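Local coordinates for MgGH51 (Meripilus giganteus, PDB 6ZPV), which probably removes terminal alpha-L-arabinofuranose residues from arabinose-containing polysaccharides, as a fungal GH51 alpha-L-arabinofuranosidase, at residues Asn40-Gln45 with Phe192-Leu197; Asn76-Ser81 with Ser250-Pro255; Lys113-Phe118 with Trp156-Leu161; Ser127-Val132 with Ser146-Gly151. All coordinates share one frame; numbering follows the deposited sequence. Where two conformers were deposited one is given.

Contact 1 of 4, residues Asn40-Gln45 with Phe192-Leu197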
loop_
_atom_site.group_PDB
_atom_site.type_symbol
_atom_site.label_atom_id
_atom_site.label_comp_id
_atom_site.label_asym_id
_atom_site.label_seq_id
_atom_site.Cartn_x
_atom_site.Cartn_y
_atom_site.Cartn_z
ATOM N N ASN A 40 -9.082 6.487 14.882
ATOM C CA ASN A 40 -10.076 5.899 15.789
ATOM C C ASN A 40 -11.436 6.610 15.591
ATOM O O ASN A 40 -12.115 6.999 16.572
ATOM C CB ASN A 40 -9.580 5.930 17.248
ATOM C CG ASN A 40 -10.479 5.223 18.240
ATOM O OD1 ASN A 40 -11.222 4.283 17.866
ATOM N ND2 ASN A 40 -10.362 5.608 19.523
ATOM N N ARG A 41 -11.819 6.781 14.335
ATOM C CA ARG A 41 -12.942 7.649 13.966
ATOM C C ARG A 41 -14.299 7.156 14.443
ATOM O O ARG A 41 -15.231 7.946 14.586
ATOM C CB ARG A 41 -12.976 7.872 12.470
ATOM C CG ARG A 41 -13.403 6.669 11.631
ATOM C CD ARG A 41 -13.388 6.968 10.141
ATOM N NE ARG A 41 -13.760 5.827 9.367
ATOM C CZ ARG A 41 -13.672 5.730 8.052
ATOM N NH1 ARG A 41 -13.298 6.773 7.318
ATOM N NH2 ARG A 41 -13.979 4.598 7.423
ATOM N N ALA A 42 -14.422 5.841 14.623
ATOM C CA ALA A 42 -15.727 5.234 14.946
ATOM C C ALA A 42 -15.591 4.222 16.069
ATOM O O ALA A 42 -16.499 3.406 16.282
ATOM C CB ALA A 42 -16.331 4.613 13.707
ATOM N N PHE A 43 -14.517 4.298 16.854
ATOM C CA PHE A 43 -14.355 3.484 18.067
ATOM C C PHE A 43 -14.460 1.998 17.698
ATOM O O PHE A 43 -14.940 1.179 18.498
ATOM C CB PHE A 43 -15.361 3.900 19.146
ATOM C CG PHE A 43 -15.324 5.407 19.344
ATOM C CD1 PHE A 43 -14.290 6.032 19.992
ATOM C CD2 PHE A 43 -16.267 6.207 18.726
ATOM C CE1 PHE A 43 -14.187 7.418 20.009
ATOM C CE2 PHE A 43 -16.161 7.574 18.738
ATOM C CZ PHE A 43 -15.136 8.174 19.361
ATOM N N GLN A 44 -13.953 1.620 16.527
ATOM C CA GLN A 44 -14.100 0.226 16.131
ATOM C C GLN A 44 -13.103 -0.657 16.891
ATOM O O GLN A 44 -11.917 -0.337 17.049
ATOM C CB GLN A 44 -13.774 0.070 14.640
ATOM C CG GLN A 44 -14.897 0.604 13.755
ATOM C CD GLN A 44 -14.404 0.901 12.336
ATOM O OE1 GLN A 44 -13.584 1.826 12.147
ATOM N NE2 GLN A 44 -14.843 0.126 11.328
ATOM N N GLN A 45 -13.635 -1.783 17.364
ATOM C CA GLN A 45 -12.801 -2.864 17.946
ATOM C C GLN A 45 -12.013 -2.404 19.153
ATOM O O GLN A 45 -10.903 -2.923 19.385
ATOM C CB GLN A 45 -11.894 -3.501 16.878
ATOM C CG GLN A 45 -12.645 -4.035 15.659
ATOM C CD GLN A 45 -13.622 -5.142 15.925
ATOM O OE1 GLN A 45 -13.605 -5.784 16.986
ATOM N NE2 GLN A 45 -14.480 -5.394 14.973
ATOM N N PHE A 192 -22.141 10.427 20.338
ATOM C CA PHE A 192 -21.623 10.599 18.974
ATOM C C PHE A 192 -21.116 9.285 18.425
ATOM O O PHE A 192 -20.633 8.436 19.215
ATOM C CB PHE A 192 -20.468 11.616 18.958
ATOM C CG PHE A 192 -20.820 13.046 19.270
ATOM C CD1 PHE A 192 -21.180 13.888 18.255
ATOM C CD2 PHE A 192 -20.739 13.550 20.587
ATOM C CE1 PHE A 192 -21.476 15.218 18.529
ATOM C CE2 PHE A 192 -21.026 14.876 20.821
ATOM C CZ PHE A 192 -21.389 15.707 19.804
ATOM N N ALA A 193 -21.131 9.150 17.119
ATOM C CA ALA A 193 -20.592 7.951 16.477
ATOM C C ALA A 193 -20.144 8.310 15.072
ATOM O O ALA A 193 -20.603 9.302 14.500
ATOM C CB ALA A 193 -21.624 6.820 16.449
ATOM N N MET A 194 -19.313 7.425 14.503
ATOM C CA MET A 194 -19.002 7.473 13.059
ATOM C C MET A 194 -18.619 8.890 12.620
ATOM O O MET A 194 -19.236 9.495 11.739
ATOM C CB MET A 194 -20.167 6.904 12.234
ATOM C CG MET A 194 -19.920 6.630 10.786
ATOM S SD MET A 194 -18.500 5.558 10.406
ATOM C CE MET A 194 -17.300 6.765 9.812
ATOM N N PHE A 195 -17.512 9.369 13.165
ATOM C CA PHE A 195 -16.917 10.642 12.713
ATOM C C PHE A 195 -16.119 10.441 11.449
ATOM O O PHE A 195 -15.572 9.362 11.208
ATOM C CB PHE A 195 -15.959 11.152 13.788
ATOM C CG PHE A 195 -16.575 11.549 15.106
ATOM C CD1 PHE A 195 -16.985 12.867 15.318
ATOM C CD2 PHE A 195 -16.691 10.671 16.165
ATOM C CE1 PHE A 195 -17.470 13.308 16.552
ATOM C CE2 PHE A 195 -17.189 11.104 17.402
ATOM C CZ PHE A 195 -17.578 12.403 17.592
ATOM N N SER A 196 -15.942 11.524 10.694
ATOM C CA SER A 196 -15.067 11.464 9.523
ATOM C C SER A 196 -14.595 12.865 9.122
ATOM O O SER A 196 -15.393 13.819 9.178
ATOM C CB SER A 196 -15.794 10.817 8.349
ATOM O OG SER A 196 -14.983 10.743 7.172
ATOM N N LEU A 197 -13.354 12.981 8.678
ATOM C CA LEU A 197 -12.853 14.192 8.072
ATOM C C LEU A 197 -11.984 13.830 6.878
ATOM O O LEU A 197 -10.970 13.139 7.053
ATOM C CB LEU A 197 -12.047 15.044 9.071
ATOM C CG LEU A 197 -11.554 16.378 8.525
ATOM C CD1 LEU A 197 -12.668 17.372 8.327
ATOM C CD2 LEU A 197 -10.477 16.988 9.405
HETATM O O HOH W 1 -18.902 4.920 16.268
#

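Contact 2 of 4, residues Asn76-Ser81 with Ser250-Pro255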
loop_
_atom_site.group_PDB
_atom_site.type_symbol
_atom_site.label_atom_id
_atom_site.label_comp_id
_atom_site.label_asym_id
_atom_site.label_seq_id
_atom_site.Cartn_x
_atom_site.Cartn_y
_atom_site.Cartn_z
ATOM N N ASN A 76 -25.392 -1.715 14.220
ATOM C CA ASN A 76 -24.824 -2.819 14.992
ATOM C C ASN A 76 -23.382 -3.091 14.551
ATOM O O ASN A 76 -22.649 -3.736 15.329
ATOM C CB ASN A 76 -25.680 -4.049 14.960
ATOM C CG ASN A 76 -26.824 -4.008 15.948
ATOM O OD1 ASN A 76 -26.969 -4.990 16.772
ATOM N ND2 ASN A 76 -27.650 -3.035 15.874
ATOM N N ALA A 77 -22.947 -2.629 13.392
ATOM C CA ALA A 77 -21.536 -2.764 12.977
ATOM C C ALA A 77 -20.637 -1.805 13.773
ATOM O O ALA A 77 -19.428 -2.019 13.750
ATOM C CB ALA A 77 -21.386 -2.510 11.494
ATOM N N LEU A 78 -21.210 -0.788 14.383
ATOM C CA LEU A 78 -20.504 0.266 15.127
ATOM C C LEU A 78 -21.126 0.383 16.507
ATOM O O LEU A 78 -21.794 1.394 16.833
ATOM C CB LEU A 78 -20.545 1.607 14.353
ATOM C CG LEU A 78 -19.887 1.563 12.957
ATOM C CD1 LEU A 78 -20.114 2.913 12.260
ATOM C CD2 LEU A 78 -18.391 1.239 13.042
ATOM N N PRO A 79 -20.878 -0.622 17.374
ATOM C CA PRO A 79 -21.601 -0.666 18.654
ATOM C C PRO A 79 -21.154 0.362 19.689
ATOM O O PRO A 79 -21.863 0.542 20.691
ATOM C CB PRO A 79 -21.294 -2.089 19.149
ATOM C CG PRO A 79 -19.957 -2.423 18.509
ATOM C CD PRO A 79 -20.099 -1.827 17.141
ATOM N N ASN A 80 -20.007 1.015 19.466
ATOM C CA ASN A 80 -19.483 1.973 20.435
ATOM C C ASN A 80 -19.794 3.386 20.006
ATOM O O ASN A 80 -19.772 3.725 18.848
ATOM C CB ASN A 80 -17.966 1.771 20.559
ATOM C CG ASN A 80 -17.563 0.424 21.147
ATOM O OD1 ASN A 80 -18.319 -0.161 21.942
ATOM N ND2 ASN A 80 -16.361 -0.041 20.751
ATOM N N SER A 81 -20.036 4.226 21.019
ATOM C CA SER A 81 -20.271 5.656 20.875
ATOM C C SER A 81 -19.373 6.457 21.809
ATOM O O SER A 81 -18.985 5.941 22.878
ATOM C CB SER A 81 -21.726 6.033 21.167
ATOM O OG SER A 81 -22.583 5.413 20.244
ATOM N N SER A 250 -21.882 0.841 2.801
ATOM C CA SER A 250 -21.806 2.006 3.683
ATOM C C SER A 250 -20.788 1.846 4.765
ATOM O O SER A 250 -20.643 0.757 5.320
ATOM C CB SER A 250 -23.173 2.221 4.309
ATOM O OG SER A 250 -23.110 3.310 5.223
ATOM N N LEU A 251 -20.125 2.944 5.128
ATOM C CA LEU A 251 -19.231 2.884 6.307
ATOM C C LEU A 251 -19.998 2.494 7.564
ATOM O O LEU A 251 -19.407 1.910 8.490
ATOM C CB LEU A 251 -18.518 4.237 6.496
ATOM C CG LEU A 251 -17.655 4.709 5.347
ATOM C CD1 LEU A 251 -16.952 5.967 5.719
ATOM C CD2 LEU A 251 -16.685 3.643 4.874
ATOM N N LEU A 252 -21.295 2.756 7.590
ATOM C CA LEU A 252 -22.112 2.348 8.770
ATOM C C LEU A 252 -22.146 0.828 8.951
ATOM O O LEU A 252 -22.487 0.383 10.030
ATOM C CB LEU A 252 -23.535 2.911 8.659
ATOM C CG LEU A 252 -23.671 4.395 8.973
ATOM C CD1 LEU A 252 -23.586 4.664 10.433
ATOM C CD2 LEU A 252 -22.814 5.258 8.176
ATOM N N ASP A 253 -21.846 0.066 7.895
ATOM C CA ASP A 253 -21.923 -1.400 7.915
ATOM C C ASP A 253 -20.536 -2.055 7.933
ATOM O O ASP A 253 -20.473 -3.274 7.718
ATOM C CB ASP A 253 -22.781 -1.861 6.730
ATOM C CG ASP A 253 -24.207 -1.354 6.872
ATOM O OD1 ASP A 253 -24.767 -1.461 7.962
ATOM O OD2 ASP A 253 -24.738 -0.795 5.884
ATOM N N ARG A 254 -19.459 -1.312 8.104
ATOM C CA ARG A 254 -18.097 -1.890 8.088
ATOM C C ARG A 254 -17.597 -1.978 9.541
ATOM O O ARG A 254 -17.270 -0.953 10.144
ATOM C CB ARG A 254 -17.159 -1.089 7.224
ATOM C CG ARG A 254 -17.611 -0.968 5.758
ATOM C CD ARG A 254 -16.564 -0.289 4.915
ATOM N NE ARG A 254 -17.068 0.080 3.591
ATOM C CZ ARG A 254 -16.317 0.625 2.625
ATOM N NH1 ARG A 254 -14.987 0.724 2.793
ATOM N NH2 ARG A 254 -16.870 1.080 1.508
ATOM N N PRO A 255 -17.543 -3.190 10.141
ATOM C CA PRO A 255 -17.192 -3.280 11.552
ATOM C C PRO A 255 -15.748 -3.013 11.869
ATOM O O PRO A 255 -15.404 -2.751 13.051
ATOM C CB PRO A 255 -17.599 -4.721 11.922
ATOM C CG PRO A 255 -17.450 -5.479 10.594
ATOM C CD PRO A 255 -17.976 -4.483 9.604
HETATM O O HOH W 2 -17.244 -2.841 15.053
HETATM O O HOH W 3 -24.735 -2.365 10.857
#

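Contact 3 of 4, residues Lys113-Phe118 with Trp156-Leu161. With NAG (2-acetamido-2-deoxy-beta-D-glucopyranose), chain E.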
loop_
_atom_site.group_PDB
_atom_site.type_symbol
_atom_site.label_atom_id
_atom_site.label_comp_id
_atom_site.label_asym_id
_atom_site.label_seq_id
_atom_site.Cartn_x
_atom_site.Cartn_y
_atom_site.Cartn_z
ATOM N N LYS A 113 -14.263 17.791 4.045
ATOM C CA LYS A 113 -15.617 17.265 4.338
ATOM C C LYS A 113 -15.640 16.656 5.723
ATOM O O LYS A 113 -14.996 15.622 5.932
ATOM C CB LYS A 113 -16.098 16.314 3.285
ATOM C CG LYS A 113 -16.318 16.922 1.897
ATOM C CD LYS A 113 -16.765 15.830 0.926
ATOM C CE LYS A 113 -17.343 16.258 -0.391
ATOM N NZ LYS A 113 -17.283 17.711 -0.559
ATOM N N ALA A 114 -16.335 17.275 6.670
ATOM C CA ALA A 114 -16.498 16.746 8.036
ATOM C C ALA A 114 -17.876 16.119 8.154
ATOM O O ALA A 114 -18.875 16.680 7.632
ATOM C CB ALA A 114 -16.382 17.856 9.043
ATOM N N SER A 115 -17.988 15.041 8.888
ATOM C CA SER A 115 -19.305 14.484 9.193
ATOM C C SER A 115 -19.227 13.743 10.540
ATOM O O SER A 115 -18.161 13.326 11.028
ATOM C CB SER A 115 -19.791 13.620 8.086
ATOM O OG SER A 115 -18.985 12.452 7.922
ATOM N N LEU A 116 -20.403 13.522 11.105
ATOM C CA LEU A 116 -20.570 12.790 12.353
ATOM C C LEU A 116 -22.029 12.389 12.492
ATOM O O LEU A 116 -22.892 12.955 11.811
ATOM C CB LEU A 116 -20.079 13.582 13.554
ATOM C CG LEU A 116 -20.749 14.935 13.824
ATOM C CD1 LEU A 116 -22.120 14.796 14.492
ATOM C CD2 LEU A 116 -19.875 15.804 14.689
ATOM N N PHE A 117 -22.305 11.464 13.388
ATOM C CA PHE A 117 -23.659 11.141 13.842
ATOM C C PHE A 117 -23.774 11.539 15.286
ATOM O O PHE A 117 -22.831 11.306 16.081
ATOM C CB PHE A 117 -23.962 9.669 13.617
ATOM C CG PHE A 117 -24.188 9.248 12.195
ATOM C CD1 PHE A 117 -23.102 9.092 11.332
ATOM C CD2 PHE A 117 -25.447 9.010 11.699
ATOM C CE1 PHE A 117 -23.286 8.699 10.008
ATOM C CE2 PHE A 117 -25.632 8.645 10.389
ATOM C CZ PHE A 117 -24.553 8.497 9.551
ATOM N N PHE A 118 -24.960 11.994 15.687
ATOM C CA PHE A 118 -25.219 12.293 17.093
ATOM C C PHE A 118 -26.650 11.946 17.471
ATOM O O PHE A 118 -27.536 11.905 16.607
ATOM C CB PHE A 118 -24.948 13.765 17.467
ATOM C CG PHE A 118 -26.019 14.744 17.041
ATOM C CD1 PHE A 118 -26.162 15.179 15.720
ATOM C CD2 PHE A 118 -26.989 15.152 17.946
ATOM C CE1 PHE A 118 -27.203 15.992 15.334
ATOM C CE2 PHE A 118 -28.042 15.968 17.565
ATOM C CZ PHE A 118 -28.151 16.388 16.247
ATOM N N TRP A 156 -30.701 9.100 15.958
ATOM C CA TRP A 156 -29.390 9.277 15.320
ATOM C C TRP A 156 -29.519 10.154 14.077
ATOM O O TRP A 156 -30.319 9.815 13.162
ATOM C CB TRP A 156 -28.798 7.918 14.962
ATOM C CG TRP A 156 -28.186 7.200 16.126
ATOM C CD1 TRP A 156 -28.630 6.041 16.694
ATOM C CD2 TRP A 156 -26.954 7.547 16.783
ATOM N NE1 TRP A 156 -27.783 5.664 17.713
ATOM C CE2 TRP A 156 -26.742 6.556 17.765
ATOM C CE3 TRP A 156 -26.016 8.605 16.652
ATOM C CZ2 TRP A 156 -25.618 6.557 18.566
ATOM C CZ3 TRP A 156 -24.921 8.613 17.480
ATOM C CH2 TRP A 156 -24.694 7.580 18.403
ATOM N N THR A 157 -28.666 11.167 14.010
ATOM C CA THR A 157 -28.742 12.168 12.949
ATOM C C THR A 157 -27.322 12.465 12.434
ATOM O O THR A 157 -26.435 12.690 13.254
ATOM C CB THR A 157 -29.367 13.429 13.548
ATOM O OG1 THR A 157 -30.694 13.112 14.037
ATOM C CG2 THR A 157 -29.481 14.568 12.536
ATOM N N GLN A 158 -27.157 12.486 11.105
ATOM C CA GLN A 158 -25.880 12.829 10.513
ATOM C C GLN A 158 -25.803 14.328 10.325
ATOM O O GLN A 158 -26.728 14.965 9.820
ATOM C CB GLN A 158 -25.629 12.107 9.199
ATOM C CG GLN A 158 -24.149 12.136 8.802
ATOM C CD GLN A 158 -23.792 11.490 7.478
ATOM O OE1 GLN A 158 -24.531 11.669 6.534
ATOM N NE2 GLN A 158 -22.607 10.866 7.383
ATOM N N ILE A 159 -24.632 14.884 10.652
ATOM C CA ILE A 159 -24.188 16.266 10.343
ATOM C C ILE A 159 -23.126 16.178 9.241
ATOM O O ILE A 159 -22.201 15.378 9.377
ATOM C CB ILE A 159 -23.681 17.002 11.612
ATOM C CG1 ILE A 159 -24.830 17.302 12.589
ATOM C CG2 ILE A 159 -22.862 18.224 11.273
ATOM C CD1 ILE A 159 -24.424 17.992 13.914
ATOM N N ASN A 160 -23.242 16.991 8.208
ATOM C CA ASN A 160 -22.247 17.098 7.122
ATOM C C ASN A 160 -21.921 18.569 6.918
ATOM O O ASN A 160 -22.813 19.313 6.539
ATOM C CB ASN A 160 -22.821 16.493 5.823
ATOM C CG ASN A 160 -23.106 15.021 5.881
ATOM O OD1 ASN A 160 -22.190 14.219 5.701
ATOM N ND2 ASN A 160 -24.359 14.688 6.176
ATOM N N LEU A 161 -20.697 18.956 7.180
ATOM C CA LEU A 161 -20.268 20.341 7.038
ATOM C C LEU A 161 -18.894 20.412 6.370
ATOM O O LEU A 161 -17.983 19.652 6.765
ATOM C CB LEU A 161 -20.173 21.034 8.406
ATOM C CG LEU A 161 -21.517 21.175 9.140
ATOM C CD1 LEU A 161 -21.293 21.512 10.584
ATOM C CD2 LEU A 161 -22.398 22.233 8.459
HETATM C C1 NAG E . -20.592 24.703 5.891
HETATM C C2 NAG E . -20.024 25.586 4.776
HETATM C C3 NAG E . -21.021 25.651 3.598
HETATM C C4 NAG E . -21.438 24.245 3.183
HETATM C C5 NAG E . -21.962 23.460 4.394
HETATM C C6 NAG E . -22.373 22.047 4.068
HETATM C C7 NAG E . -18.471 27.266 5.612
HETATM C C8 NAG E . -18.375 28.646 6.258
HETATM N N2 NAG E . -19.731 26.895 5.234
HETATM O O3 NAG E . -20.375 26.313 2.536
HETATM O O4 NAG E . -22.509 24.337 2.194
HETATM O O5 NAG E . -20.929 23.454 5.380
HETATM O O6 NAG E . -21.231 21.405 3.525
HETATM O O7 NAG E . -17.479 26.522 5.519
HETATM O O HOH W 4 -20.106 10.281 9.184
#

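Contact 4 of 4, residues Ser127-Val132 with Ser146-Gly151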
loop_
_atom_site.group_PDB
_atom_site.type_symbol
_atom_site.label_atom_id
_atom_site.label_comp_id
_atom_site.label_asym_id
_atom_site.label_seq_id
_atom_site.Cartn_x
_atom_site.Cartn_y
_atom_site.Cartn_z
ATOM N N SER A 127 -30.767 24.118 22.963
ATOM C CA SER A 127 -30.893 24.778 21.646
ATOM C C SER A 127 -29.623 25.584 21.404
ATOM O O SER A 127 -29.294 26.482 22.193
ATOM C CB SER A 127 -32.087 25.674 21.590
ATOM O OG SER A 127 -32.247 26.347 20.378
ATOM N N GLY A 128 -28.879 25.239 20.375
ATOM C CA GLY A 128 -27.606 25.954 20.116
ATOM C C GLY A 128 -26.870 25.374 18.949
ATOM O O GLY A 128 -27.292 24.324 18.389
ATOM N N ALA A 129 -25.811 26.037 18.552
ATOM C CA ALA A 129 -24.975 25.588 17.412
ATOM C C ALA A 129 -24.017 24.492 17.854
ATOM O O ALA A 129 -23.388 24.596 18.912
ATOM C CB ALA A 129 -24.156 26.774 16.906
ATOM N N LEU A 130 -23.846 23.509 16.969
ATOM C CA LEU A 130 -22.776 22.498 17.033
ATOM C C LEU A 130 -21.738 22.993 16.036
ATOM O O LEU A 130 -22.075 23.160 14.817
ATOM C CB LEU A 130 -23.388 21.156 16.678
ATOM C CG LEU A 130 -22.531 19.897 16.580
ATOM C CD1 LEU A 130 -21.344 19.965 15.653
ATOM C CD2 LEU A 130 -22.230 19.176 17.851
ATOM N N THR A 131 -20.522 23.261 16.476
ATOM C CA THR A 131 -19.430 23.742 15.642
ATOM C C THR A 131 -18.439 22.596 15.437
ATOM O O THR A 131 -18.062 21.907 16.368
ATOM C CB THR A 131 -18.742 24.943 16.278
ATOM O OG1 THR A 131 -19.732 25.981 16.444
ATOM C CG2 THR A 131 -17.639 25.518 15.409
ATOM N N VAL A 132 -17.985 22.425 14.199
ATOM C CA VAL A 132 -16.868 21.531 13.885
ATOM C C VAL A 132 -15.759 22.372 13.239
ATOM O O VAL A 132 -16.027 23.453 12.659
ATOM C CB VAL A 132 -17.277 20.363 12.980
ATOM C CG1 VAL A 132 -18.440 19.620 13.567
ATOM C CG2 VAL A 132 -17.557 20.754 11.535
ATOM N N SER A 146 -20.746 25.470 11.346
ATOM C CA SER A 146 -21.682 25.023 12.384
ATOM C C SER A 146 -23.060 24.781 11.830
ATOM O O SER A 146 -23.415 25.262 10.726
ATOM C CB SER A 146 -21.706 26.025 13.481
ATOM O OG SER A 146 -22.321 27.250 13.054
ATOM N N THR A 147 -23.876 24.159 12.654
ATOM C CA THR A 147 -25.289 23.955 12.360
ATOM C C THR A 147 -26.095 23.950 13.658
ATOM O O THR A 147 -25.566 23.540 14.707
ATOM C CB THR A 147 -25.459 22.663 11.581
ATOM O OG1 THR A 147 -26.774 22.653 11.038
ATOM C CG2 THR A 147 -25.203 21.430 12.392
ATOM N N GLN A 148 -27.327 24.399 13.617
ATOM C CA GLN A 148 -28.166 24.448 14.838
ATOM C C GLN A 148 -28.679 23.041 15.155
ATOM O O GLN A 148 -29.175 22.344 14.249
ATOM C CB GLN A 148 -29.327 25.427 14.583
ATOM C CG GLN A 148 -28.901 26.898 14.707
ATOM C CD GLN A 148 -28.643 27.302 16.134
ATOM O OE1 GLN A 148 -29.347 26.856 17.031
ATOM N NE2 GLN A 148 -27.678 28.213 16.373
ATOM N N ILE A 149 -28.563 22.608 16.403
ATOM C CA ILE A 149 -29.142 21.352 16.873
ATOM C C ILE A 149 -30.042 21.608 18.078
ATOM O O ILE A 149 -29.974 22.663 18.732
ATOM C CB ILE A 149 -28.078 20.285 17.183
ATOM C CG1 ILE A 149 -27.232 20.624 18.421
ATOM C CG2 ILE A 149 -27.179 20.065 15.959
ATOM C CD1 ILE A 149 -26.288 19.542 18.885
ATOM N N ARG A 150 -30.839 20.616 18.387
ATOM C CA ARG A 150 -31.833 20.682 19.450
ATOM C C ARG A 150 -31.750 19.418 20.280
ATOM O O ARG A 150 -31.627 18.295 19.761
ATOM C CB ARG A 150 -33.266 20.832 18.935
ATOM C CG ARG A 150 -33.501 22.067 18.103
ATOM C CD ARG A 150 -33.502 23.347 18.860
ATOM N NE ARG A 150 -33.675 24.551 18.053
ATOM C CZ ARG A 150 -32.687 25.324 17.549
ATOM N NH1 ARG A 150 -31.388 24.987 17.626
ATOM N NH2 ARG A 150 -33.017 26.403 16.883
ATOM N N GLY A 151 -31.901 19.571 21.606
ATOM C CA GLY A 151 -31.932 18.464 22.559
ATOM C C GLY A 151 -33.115 17.530 22.392
ATOM O O GLY A 151 -33.086 16.436 22.991
HETATM O O HOH W 5 -30.506 28.223 19.274
#

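Contact 1 of 4, residues Asn40-Gln45 with Phe192-Leu197
Phe43 and Phe195 meet rim to rim: Phe195 CE2 lies at the edge of the Phe43 ring, close to its plane, and 3.9 Å from Phe43 CE2. Water 1 reaches another part of that same edge, while Asn40 O sits above one face of the Phe43 ring, displaced toward the rim. The Phe195 ring takes Arg41 O at its own edge as well, and Trp57 touches both rings from outside the pair. Over one face of the Arg41 guanidinium rests the Met194 methyl, with CE 3.7 Å from Arg41 NE; the two chains run alongside each other, Met194 bent and Arg41 extended.

The backbones are joined directly and through solvent. Phe195 N donates to Arg41 O (3.0 Å, 146° at the hydrogen), approaching from above the carbonyl plane, and water 1 donates to Ala42 O while accepting from Met194 N. Ala193 and Ser196 are bonded to Phe117 and Ser115 of the neighbouring strand, which leaves an extra residue on this side, consistent with a beta bulge that turns two successive N-H groups toward the loop.

Arg41 CG is wedged between its own N and carbonyl carbon (chi1 72°), and this lays the alkyl chain over Phe195 O, with CB 3.2 Å and CD 3.4 Å from that oxygen. Phe195 O is buried without any hydrogen-bonding partner. Glu36 makes a salt bridge with Arg41 NH1 and accepts from Ser196 OG and Leu197 N, so one carboxylate ties loop and strand together; with Arg41 buried, this pairing would be expected to offset its charge.

Contact 2 of 4, residues Asn76-Ser81 with Ser250-Pro255
Ala77 is the tight point of this contact. Its methyl is turned onto the opposing backbone, with CB 3.4 Å from Leu252 O and 3.7 Å from Asp253 C, while Ala77 O receives a CA-H...O contact from Pro255 CA (3.4 Å, 144° at the hydrogen). Beside it, Leu78 spreads its two methyls over separate carbonyls: CD1 lies 4.0 Å from Leu251 O and CD2 3.8 Å from Arg254 O. Its buried side chain also packs on Met194 and Gln44.

The surface that receives them is a short 3-10 turn, residues 251-253, opened by an ST turn in which Ser250 OG accepts from Leu252 N at 3.0 Å. This turn belongs to the loop after barrel strand 224-227, whereas 76-81 leads into strand 80-85 of the beta-sandwich, so the contact joins the barrel region to the sandwich.

Toward solvent the fit is looser, and water makes the links. Water 2 donates to both Ala77 O and Pro255 O, each at 2.7 Å, giving Ala77 O a conventional partner besides the weak CA-H. On the exposed side Asp253 is linked to the other segment through water 3, which donates to OD1 and accepts from Ala77 N at 3.1 Å.

Contact 3 of 4, residues Lys113-Phe118 with Trp156-Leu161
Residues 113-118 and 157-161 run antiparallel, their axes 4.6 Å apart at closest approach and 164° from each other. Three hydrogen-bonded pairs, Ala114-Leu161, Leu116-Ile159 and Phe118-Thr157, carry two N-H...O bonds apiece. The shortest is Ile159 N to Leu116 O at 2.8 Å, nearly along the C=O axis. In the non-hydrogen-bonded pairs between them CA-H groups approach the carbonyls, as Ser115 CA does Ile159 O at 3.0 Å.

On the face bearing Ser115, Phe117, Gln158 and Asn160, Gln158 crosses the Phe117 ring. Its CB makes a CH-pi contact 3.9 Å from the centroid, and with CG anti to the backbone N (chi1 -163°) the extended chain carries the amide past the rim, NE2 lying 3.5 Å from Phe117 CE1. Water 4 then links Gln158 NE2 with Ser115 OG, and Asn160 ND2 donates to Gln158 OE1 from above its carbonyl plane.

Strand 157-163 is the outermost of a five-stranded antiparallel sheet, one layer of a beta-sandwich. The other face is turned inward against strands 127-136 and 141-150. Here Leu116 CD1 rests 3.9 Å from Ile159 CB, the two chains side by side. The Phe118 ring lies beside Thr157, CE1 3.8 Å from Thr157 CB, and crosses Ile159.

At the far end Leu161 CD2 touches O5 of an N-acetylglucosamine at 3.6 Å; this sugar probably belongs to a glycan on Asn145, which begins an Asn-Ser-Thr sequon.

Contact 4 of 4, residues Ser127-Val132 with Ser146-Gly151
Backbone hydrogen bonds supply the frame: Gly128 pairs with Ile149 and Leu130 with Thr147, each through two bonds, of which Leu130 N to Thr147 O (2.8 Å, 173°) is the shortest. The strand segments are antiparallel but strongly twisted, 140° apart.

Polar side chains gather at the Ser127-Arg150 end. Ser127 OG stands over the centre of one guanidinium face, 3.0 Å from Arg150 CZ, a contact whose angles are too poor for a hydrogen bond. Arg150 bends back at chi2 (-72°), bringing NH1 to Gln148 OE1 (2.8 Å, in the amide plane and on a lone pair) and to Ile149 O, which is thereby gripped by two donors, the other being Gly128 N. Water 5 donates to Gln148 OE1 and also bonds Ser127 OG, closing a solvent link across the strands. The carboxamide of Gln148 itself lies over the Gly128-Ala129 peptide, NE2 3.6 Å from Ala129 N.

Apolar packing is confined to the other face, where Ile149 CD1 meets Leu130 CB at 4.0 Å.

The two segments form part of the beta hairpin 127-136/141-150, at the margin of a five-stranded antiparallel sheet. Strand 174-181 flanks 127-136, and Leu130 and Ile149 turn inward onto Ile159 and Phe118 of the opposing sheet.

In the fold
All four contacts lie on one side of the chain's centre, in and beside a beta-sandwich of two five-stranded antiparallel sheets. Contacts 1, 2 and 3 reach the same sheet, through neighbouring strands 80-85, 189-198 and 112-119; contact 4 belongs to the other. Contacts 1 and 2 are about 9 Å apart, centre to centre, and their segments alternate along the chain, fixing the sandwich to loops on both sides of it in sequence. Contact 3 falls between the halves of contact 1, and contact 4 between those of contact 3. The centres of contacts 3 and 4 are about 11 Å apart, Ile159, Phe118, Leu130 and Ile149 forming part of the interface between the sheets. The series thus runs from the barrel junction to the sandwich's outer edge.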